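Local atomic coordinates of type III secretion system effector HopBA1 (PDB entry 5T09), a protein that acts as a bacterial virulence factor recognized by the Arabidopsis resistance protein RBA1, whose self-association it enhances, triggering plant cell death. Residues N166-T174 / D200-G208; V77-H87 / A130-D141. One frame throughout, in Å; residues are numbered along the deposited sequence.

Overall arrangement
The two contacts come one after the other along the chain: contact 2 (77-87 with 130-141) is complete before contact 1 (166-174 with 200-208) begins, and their centres lie about 15 Å apart. Contact 2 pairs the outermost parallel strand 136-141 with its neighbour 77-82 in the mixed sheet of this EreA/ChaN-like alpha-beta fold. Contact 1 lies at helix 166-179, where the potassium-binding loop between strands 184-190 and 209-214 packs on the helix. That helix also joins the two contacts directly: Trp169 probably hydrogen-bonds through NE1 to Asp141 OD1 at 2.9 Å, and its ring packs against Glu83, while Ala173 meets His79. Helix 166-179 thus lies between the sheet edge and the potassium loop, touching both.

Contact 1 (N166-T174 / D200-G208); sequences NVAWDAAAT and DGPKDMRPG. With K (potassium ion), chain B.
Asp170 and Arg206 join helix 166-174 to the loop 200-208 through a single carboxylate oxygen. Asp170 OD1 accepts the backbone N of Arg206 at 2.9 Å and, in a salt bridge, its side-chain NE; the two donors arrive from opposite faces of the carboxylate plane. The arginine chain bends at chi3 (-66°) to bring NE back to the oxygen, and the carboxylate and guanidinium planes stand 66° apart. Thr174 OG1 lies over one face of the guanidinium, 3.0 Å above its plane, offset toward the rim and without a hydrogen bond to it, and is itself bonded to the helix carbonyl Asp170 O.

The tight part centres on selenomethionine Met205, whose chain crosses that of Asn166 at about a right angle. Its bend at chi3 (76°) delivers CE to the rim of the Trp169 ring, near the ring plane and 3.7 Å from Trp169 CB. Alongside, Asn166 ND2 donates at 3.1 Å to Lys203 O, which lies almost in the plane of the Asn166 amide, while Asn166 OD1 is held by His193.

By contrast, the Val167-Asp204 side is exposed: Val167 CB and Asp204 CB are 4.1 Å apart, and a water links Val167 N with Asp204 OD2.

The loop makes a type II turn from Pro202 to Met205. Carbonyl oxygens of Pro202 and Met205 from the turn, and of Asp200 just before it, bind the potassium ion, each at 2.7 Å. Tyr51 of strand 49-54 packs against Asp170, Pro202 and Met205, and Ile140 of strand 136-141 lies against Trp169 and Ala173.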
# COMPACT_ATOMS: atom_id res chain seq x y z
N ASN A 166 3.21 12.84 2.84
CA ASN A 166 4.03 11.92 2.07
C ASN A 166 5.47 11.91 2.57
O ASN A 166 6.10 10.85 2.67
CB ASN A 166 3.99 12.29 0.59
CG ASN A 166 2.75 11.76 -0.11
OD1 ASN A 166 1.78 11.37 0.54
ND2 ASN A 166 2.78 11.74 -1.43
N VAL A 167 6.01 13.08 2.88
CA VAL A 167 7.40 13.17 3.33
C VAL A 167 7.59 12.38 4.61
O VAL A 167 8.65 11.78 4.83
CB VAL A 167 7.81 14.64 3.48
CG1 VAL A 167 7.07 15.31 4.64
CG2 VAL A 167 9.30 14.75 3.68
N ALA A 168 6.57 12.35 5.48
CA ALA A 168 6.69 11.64 6.75
C ALA A 168 6.41 10.15 6.57
O ALA A 168 7.07 9.31 7.20
CB ALA A 168 5.73 12.24 7.77
N TRP A 169 5.43 9.80 5.74
CA TRP A 169 5.23 8.41 5.36
C TRP A 169 6.53 7.80 4.84
O TRP A 169 6.90 6.68 5.19
CB TRP A 169 4.17 8.30 4.28
CG TRP A 169 2.74 8.39 4.73
CD1 TRP A 169 2.28 8.81 5.95
CD2 TRP A 169 1.60 8.05 3.96
NE1 TRP A 169 0.90 8.75 5.97
CE2 TRP A 169 0.46 8.29 4.76
CE3 TRP A 169 1.42 7.57 2.66
CZ2 TRP A 169 -0.83 8.06 4.30
CZ3 TRP A 169 0.14 7.35 2.20
CH2 TRP A 169 -0.97 7.58 3.02
N ASP A 170 7.23 8.55 3.99
CA ASP A 170 8.46 8.05 3.38
C ASP A 170 9.56 7.89 4.43
O ASP A 170 10.30 6.89 4.41
CB ASP A 170 8.90 9.00 2.27
CG ASP A 170 10.19 8.58 1.60
OD1 ASP A 170 10.17 7.64 0.78
OD2 ASP A 170 11.23 9.20 1.89
N ALA A 171 9.67 8.84 5.36
CA ALA A 171 10.69 8.74 6.39
C ALA A 171 10.47 7.52 7.27
O ALA A 171 11.42 6.84 7.66
CB ALA A 171 10.71 10.02 7.23
N ALA A 172 9.21 7.24 7.61
CA ALA A 172 8.90 6.08 8.45
C ALA A 172 9.14 4.78 7.70
O ALA A 172 9.65 3.81 8.28
CB ALA A 172 7.46 6.16 8.94
N ALA A 173 8.75 4.72 6.42
CA ALA A 173 8.96 3.50 5.64
C ALA A 173 10.45 3.24 5.44
O ALA A 173 10.89 2.08 5.48
CB ALA A 173 8.25 3.61 4.30
N THR A 174 11.23 4.30 5.23
CA THR A 174 12.67 4.16 5.10
C THR A 174 13.29 3.64 6.40
O THR A 174 14.05 2.67 6.39
CB THR A 174 13.30 5.50 4.72
OG1 THR A 174 12.78 5.93 3.46
CG2 THR A 174 14.81 5.39 4.64
N ASP A 200 8.97 9.90 -11.46
CA ASP A 200 9.89 9.73 -10.34
C ASP A 200 9.22 9.14 -9.10
O ASP A 200 9.76 9.28 -8.00
CB ASP A 200 10.53 11.08 -9.98
CG ASP A 200 12.03 10.99 -9.83
OD1 ASP A 200 12.52 9.96 -9.32
OD2 ASP A 200 12.73 11.94 -10.23
N GLY A 201 8.08 8.47 -9.25
CA GLY A 201 7.37 7.93 -8.11
C GLY A 201 6.59 9.01 -7.38
O GLY A 201 6.52 10.16 -7.83
N PRO A 202 5.99 8.66 -6.24
CA PRO A 202 5.16 9.63 -5.53
C PRO A 202 5.95 10.87 -5.14
O PRO A 202 7.16 10.82 -4.92
CB PRO A 202 4.68 8.86 -4.29
CG PRO A 202 4.77 7.42 -4.69
CD PRO A 202 5.98 7.34 -5.59
N LYS A 203 5.24 11.99 -5.04
CA LYS A 203 5.87 13.24 -4.65
C LYS A 203 6.33 13.17 -3.20
O LYS A 203 5.63 12.65 -2.33
CB LYS A 203 4.90 14.41 -4.84
CG LYS A 203 5.48 15.76 -4.42
CD LYS A 203 4.72 16.93 -5.03
CE LYS A 203 3.27 16.97 -4.57
NZ LYS A 203 2.55 18.15 -5.13
N ASP A 204 7.53 13.71 -2.94
CA ASP A 204 8.15 13.70 -1.62
C ASP A 204 8.39 12.30 -1.09
O ASP A 204 8.52 12.11 0.12
CB ASP A 204 7.31 14.50 -0.61
CG ASP A 204 7.26 15.98 -0.94
OD1 ASP A 204 8.28 16.52 -1.41
OD2 ASP A 204 6.20 16.60 -0.72
N MSE A 205 8.45 11.30 -1.97
CA MSE A 205 8.79 9.94 -1.55
C MSE A 205 9.83 9.34 -2.50
O MSE A 205 10.07 9.88 -3.58
CB MSE A 205 7.53 9.05 -1.52
CG MSE A 205 6.35 9.69 -0.78
SE MSE A 205 4.81 8.50 -0.56
CE MSE A 205 5.52 7.40 0.90
N ARG A 206 10.44 8.23 -2.09
CA ARG A 206 11.50 7.63 -2.89
C ARG A 206 10.93 7.06 -4.19
O ARG A 206 9.79 6.58 -4.23
CB ARG A 206 12.18 6.51 -2.11
CG ARG A 206 12.86 6.95 -0.84
CD ARG A 206 13.08 5.76 0.07
NE ARG A 206 11.81 5.22 0.54
CZ ARG A 206 11.67 4.04 1.14
NH1 ARG A 206 12.73 3.27 1.35
NH2 ARG A 206 10.47 3.65 1.53
N PRO A 207 11.71 7.08 -5.27
CA PRO A 207 11.23 6.49 -6.53
C PRO A 207 10.88 5.02 -6.35
O PRO A 207 11.58 4.27 -5.66
CB PRO A 207 12.41 6.67 -7.49
CG PRO A 207 13.24 7.75 -6.88
CD PRO A 207 13.07 7.62 -5.41
N GLY A 208 9.78 4.61 -6.97
CA GLY A 208 9.37 3.22 -6.92
C GLY A 208 8.29 2.95 -7.94
O GLY A 208 7.68 3.87 -8.50
K K B . 9.65 11.01 -5.96
O HOH W 1 5.13 15.61 1.80
O HOH W 2 8.62 5.65 0.56

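Contact 2 (V77-H87 / A130-D141); sequences VDHLAVEFVKH and AHRAGIYVSGID
Strands 77-82 and 136-141 run parallel, their axes 4.6 Å apart at closest approach and inclined by 30°. The ladder runs from Tyr136 N to Asp78 O through Ile140 N to Val82 O; a type I turn at Val82-Val85 and a beta bulge then shift the register by two, and pairing resumes with Asp141 N to Val85 O and His87 N to Asp141 O.

On one face His79 and Tyr136 lie side by side, their rings slid apart with little overlap. With its CG anti to N (chi1 -178°), the His79 ring turns its edge to Ser138, and NE2 and OG share a 2.9 Å hydrogen bond. Ala81 CB and Ile140 CG2 are tightly packed at 3.4 Å. On the other face, Leu80 CD2 meets Ala130 CB at 3.8 Å. One water links Asp141 OD2 to Glu83 O and Lys86 NZ, another to Glu83 OE2; Gly190 and Arg162 hold the Glu83 carboxylate, Ser111 holds Lys86 NZ, and Trp169 Asp141 OD1.

This is the edge of the parallel beta core: outermost strand 136-141 follows 77-82 through an all-helical connection, with helix 166-179 over His79 and Ser138, helix 90-99 against Val137, and strand 184-190 beyond 77-82.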
# COMPACT_ATOMS: atom_id res chain seq x y z
N VAL A 77 10.89 -9.53 -0.98
CA VAL A 77 10.18 -8.52 -0.20
C VAL A 77 10.31 -8.89 1.27
O VAL A 77 9.76 -9.90 1.72
CB VAL A 77 8.71 -8.42 -0.62
CG1 VAL A 77 7.97 -7.38 0.23
CG2 VAL A 77 8.60 -8.08 -2.10
N ASP A 78 11.04 -8.07 2.03
CA ASP A 78 11.22 -8.29 3.46
C ASP A 78 10.47 -7.29 4.32
O ASP A 78 10.47 -7.43 5.55
CB ASP A 78 12.72 -8.22 3.81
CG ASP A 78 13.54 -9.26 3.06
OD1 ASP A 78 13.07 -10.41 2.93
OD2 ASP A 78 14.65 -8.92 2.59
N HIS A 79 9.83 -6.29 3.72
CA HIS A 79 9.25 -5.19 4.48
C HIS A 79 7.96 -4.73 3.81
O HIS A 79 7.94 -4.52 2.59
CB HIS A 79 10.23 -4.03 4.59
CG HIS A 79 9.72 -2.88 5.40
ND1 HIS A 79 9.87 -1.57 5.00
CD2 HIS A 79 9.07 -2.84 6.58
CE1 HIS A 79 9.33 -0.77 5.90
NE2 HIS A 79 8.83 -1.51 6.87
N LEU A 80 6.91 -4.57 4.61
CA LEU A 80 5.63 -4.04 4.15
C LEU A 80 5.24 -2.89 5.07
O LEU A 80 4.93 -3.11 6.25
CB LEU A 80 4.55 -5.13 4.14
CG LEU A 80 3.13 -4.67 3.84
CD1 LEU A 80 3.01 -4.10 2.43
CD2 LEU A 80 2.16 -5.83 4.04
N ALA A 81 5.25 -1.68 4.54
CA ALA A 81 4.96 -0.47 5.30
C ALA A 81 3.59 0.04 4.90
O ALA A 81 3.33 0.27 3.71
CB ALA A 81 6.04 0.58 5.05
N VAL A 82 2.69 0.20 5.88
CA VAL A 82 1.27 0.39 5.60
C VAL A 82 0.76 1.66 6.26
O VAL A 82 1.17 2.01 7.38
CB VAL A 82 0.44 -0.82 6.06
CG1 VAL A 82 1.00 -2.10 5.44
CG2 VAL A 82 0.40 -0.92 7.59
N GLU A 83 -0.15 2.34 5.56
CA GLU A 83 -0.80 3.54 6.09
C GLU A 83 -1.69 3.22 7.29
O GLU A 83 -1.94 4.09 8.13
CB GLU A 83 -1.64 4.20 5.00
CG GLU A 83 -2.52 5.35 5.48
CD GLU A 83 -3.45 5.89 4.41
OE1 GLU A 83 -3.61 5.24 3.36
OE2 GLU A 83 -4.03 6.98 4.63
N PHE A 84 -2.18 1.99 7.39
CA PHE A 84 -3.21 1.67 8.36
C PHE A 84 -2.71 1.74 9.80
O PHE A 84 -3.53 1.75 10.72
CB PHE A 84 -3.78 0.29 8.06
CG PHE A 84 -4.12 0.09 6.61
CD1 PHE A 84 -5.08 0.88 6.00
CD2 PHE A 84 -3.47 -0.87 5.86
CE1 PHE A 84 -5.39 0.71 4.67
CE2 PHE A 84 -3.78 -1.05 4.52
CZ PHE A 84 -4.74 -0.26 3.92
N VAL A 85 -1.40 1.80 10.01
CA VAL A 85 -0.80 1.86 11.34
C VAL A 85 0.05 3.12 11.41
O VAL A 85 0.83 3.40 10.49
CB VAL A 85 0.05 0.62 11.65
CG1 VAL A 85 0.63 0.70 13.05
CG2 VAL A 85 -0.78 -0.64 11.49
N LYS A 86 -0.09 3.85 12.51
CA LYS A 86 0.75 5.01 12.74
C LYS A 86 2.13 4.56 13.18
O LYS A 86 2.27 3.63 13.98
CB LYS A 86 0.11 5.92 13.80
CG LYS A 86 -1.21 6.52 13.33
CD LYS A 86 -2.20 6.73 14.46
CE LYS A 86 -3.59 7.03 13.92
NZ LYS A 86 -4.13 5.94 13.05
N HIS A 87 3.16 5.19 12.61
CA HIS A 87 4.52 4.77 12.92
C HIS A 87 4.79 4.85 14.41
O HIS A 87 5.60 4.07 14.94
CB HIS A 87 5.52 5.63 12.16
CG HIS A 87 6.95 5.22 12.37
ND1 HIS A 87 7.79 5.89 13.23
CD2 HIS A 87 7.66 4.19 11.86
CE1 HIS A 87 8.98 5.30 13.22
NE2 HIS A 87 8.92 4.27 12.40
N ALA A 130 1.22 -11.44 5.81
CA ALA A 130 2.56 -10.94 5.53
C ALA A 130 3.49 -11.22 6.70
O ALA A 130 4.61 -11.71 6.51
CB ALA A 130 2.50 -9.44 5.24
N HIS A 131 3.03 -10.93 7.92
CA HIS A 131 3.85 -11.16 9.10
C HIS A 131 4.30 -12.62 9.19
O HIS A 131 5.50 -12.91 9.30
CB HIS A 131 3.08 -10.76 10.36
CG HIS A 131 3.85 -10.97 11.63
ND1 HIS A 131 4.91 -10.17 11.99
CD2 HIS A 131 3.71 -11.89 12.61
CE1 HIS A 131 5.39 -10.59 13.15
NE2 HIS A 131 4.68 -11.63 13.55
N ARG A 132 3.35 -13.56 9.14
CA ARG A 132 3.71 -14.96 9.30
C ARG A 132 4.46 -15.51 8.09
O ARG A 132 5.01 -16.61 8.18
CB ARG A 132 2.46 -15.80 9.59
CG ARG A 132 1.37 -15.77 8.54
CD ARG A 132 0.17 -16.62 8.96
NE ARG A 132 -0.41 -16.20 10.25
CZ ARG A 132 -1.56 -15.55 10.41
NH1 ARG A 132 -2.30 -15.21 9.36
NH2 ARG A 132 -1.97 -15.22 11.63
N ALA A 133 4.50 -14.78 6.98
CA ALA A 133 5.34 -15.16 5.85
C ALA A 133 6.78 -14.70 6.00
O ALA A 133 7.59 -14.95 5.10
CB ALA A 133 4.76 -14.58 4.55
N GLY A 134 7.12 -14.05 7.11
CA GLY A 134 8.47 -13.55 7.32
C GLY A 134 8.69 -12.12 6.90
O GLY A 134 9.85 -11.69 6.83
N ILE A 135 7.64 -11.36 6.62
CA ILE A 135 7.75 -9.97 6.21
C ILE A 135 7.50 -9.08 7.42
O ILE A 135 6.50 -9.24 8.13
CB ILE A 135 6.75 -9.64 5.08
CG1 ILE A 135 7.05 -10.49 3.84
CG2 ILE A 135 6.80 -8.16 4.72
CD1 ILE A 135 6.01 -10.38 2.75
N TYR A 136 8.41 -8.13 7.64
CA TYR A 136 8.25 -7.15 8.71
C TYR A 136 7.19 -6.13 8.31
O TYR A 136 7.33 -5.43 7.29
CB TYR A 136 9.59 -6.47 8.98
CG TYR A 136 9.55 -5.32 9.96
CD1 TYR A 136 8.72 -5.35 11.08
CD2 TYR A 136 10.37 -4.21 9.79
CE1 TYR A 136 8.69 -4.29 11.97
CE2 TYR A 136 10.35 -3.16 10.68
CZ TYR A 136 9.51 -3.20 11.77
OH TYR A 136 9.49 -2.15 12.66
N VAL A 137 6.12 -6.04 9.10
CA VAL A 137 5.01 -5.12 8.85
C VAL A 137 5.14 -3.95 9.81
O VAL A 137 5.18 -4.15 11.03
CB VAL A 137 3.65 -5.81 9.01
CG1 VAL A 137 2.53 -4.89 8.56
CG2 VAL A 137 3.60 -7.13 8.25
N SER A 138 5.17 -2.73 9.28
CA SER A 138 5.29 -1.54 10.11
C SER A 138 4.34 -0.47 9.60
O SER A 138 3.78 -0.57 8.51
CB SER A 138 6.74 -1.02 10.13
OG SER A 138 7.07 -0.45 8.87
N GLY A 139 4.18 0.57 10.42
CA GLY A 139 3.28 1.66 10.11
C GLY A 139 4.02 2.88 9.59
O GLY A 139 5.17 3.13 9.96
N ILE A 140 3.35 3.64 8.72
CA ILE A 140 3.91 4.86 8.15
C ILE A 140 3.14 6.10 8.54
O ILE A 140 3.64 7.22 8.32
CB ILE A 140 4.00 4.78 6.61
CG1 ILE A 140 2.58 4.71 6.02
CG2 ILE A 140 4.84 3.59 6.20
CD1 ILE A 140 2.53 4.59 4.51
N ASP A 141 1.94 5.96 9.09
CA ASP A 141 1.05 7.10 9.18
C ASP A 141 1.41 7.99 10.36
O ASP A 141 2.09 7.58 11.31
CB ASP A 141 -0.41 6.65 9.29
CG ASP A 141 -1.39 7.71 8.84
OD1 ASP A 141 -0.95 8.71 8.22
OD2 ASP A 141 -2.60 7.55 9.10
O HOH W 3 -3.28 5.16 10.14
O HOH W 4 -4.27 7.91 7.04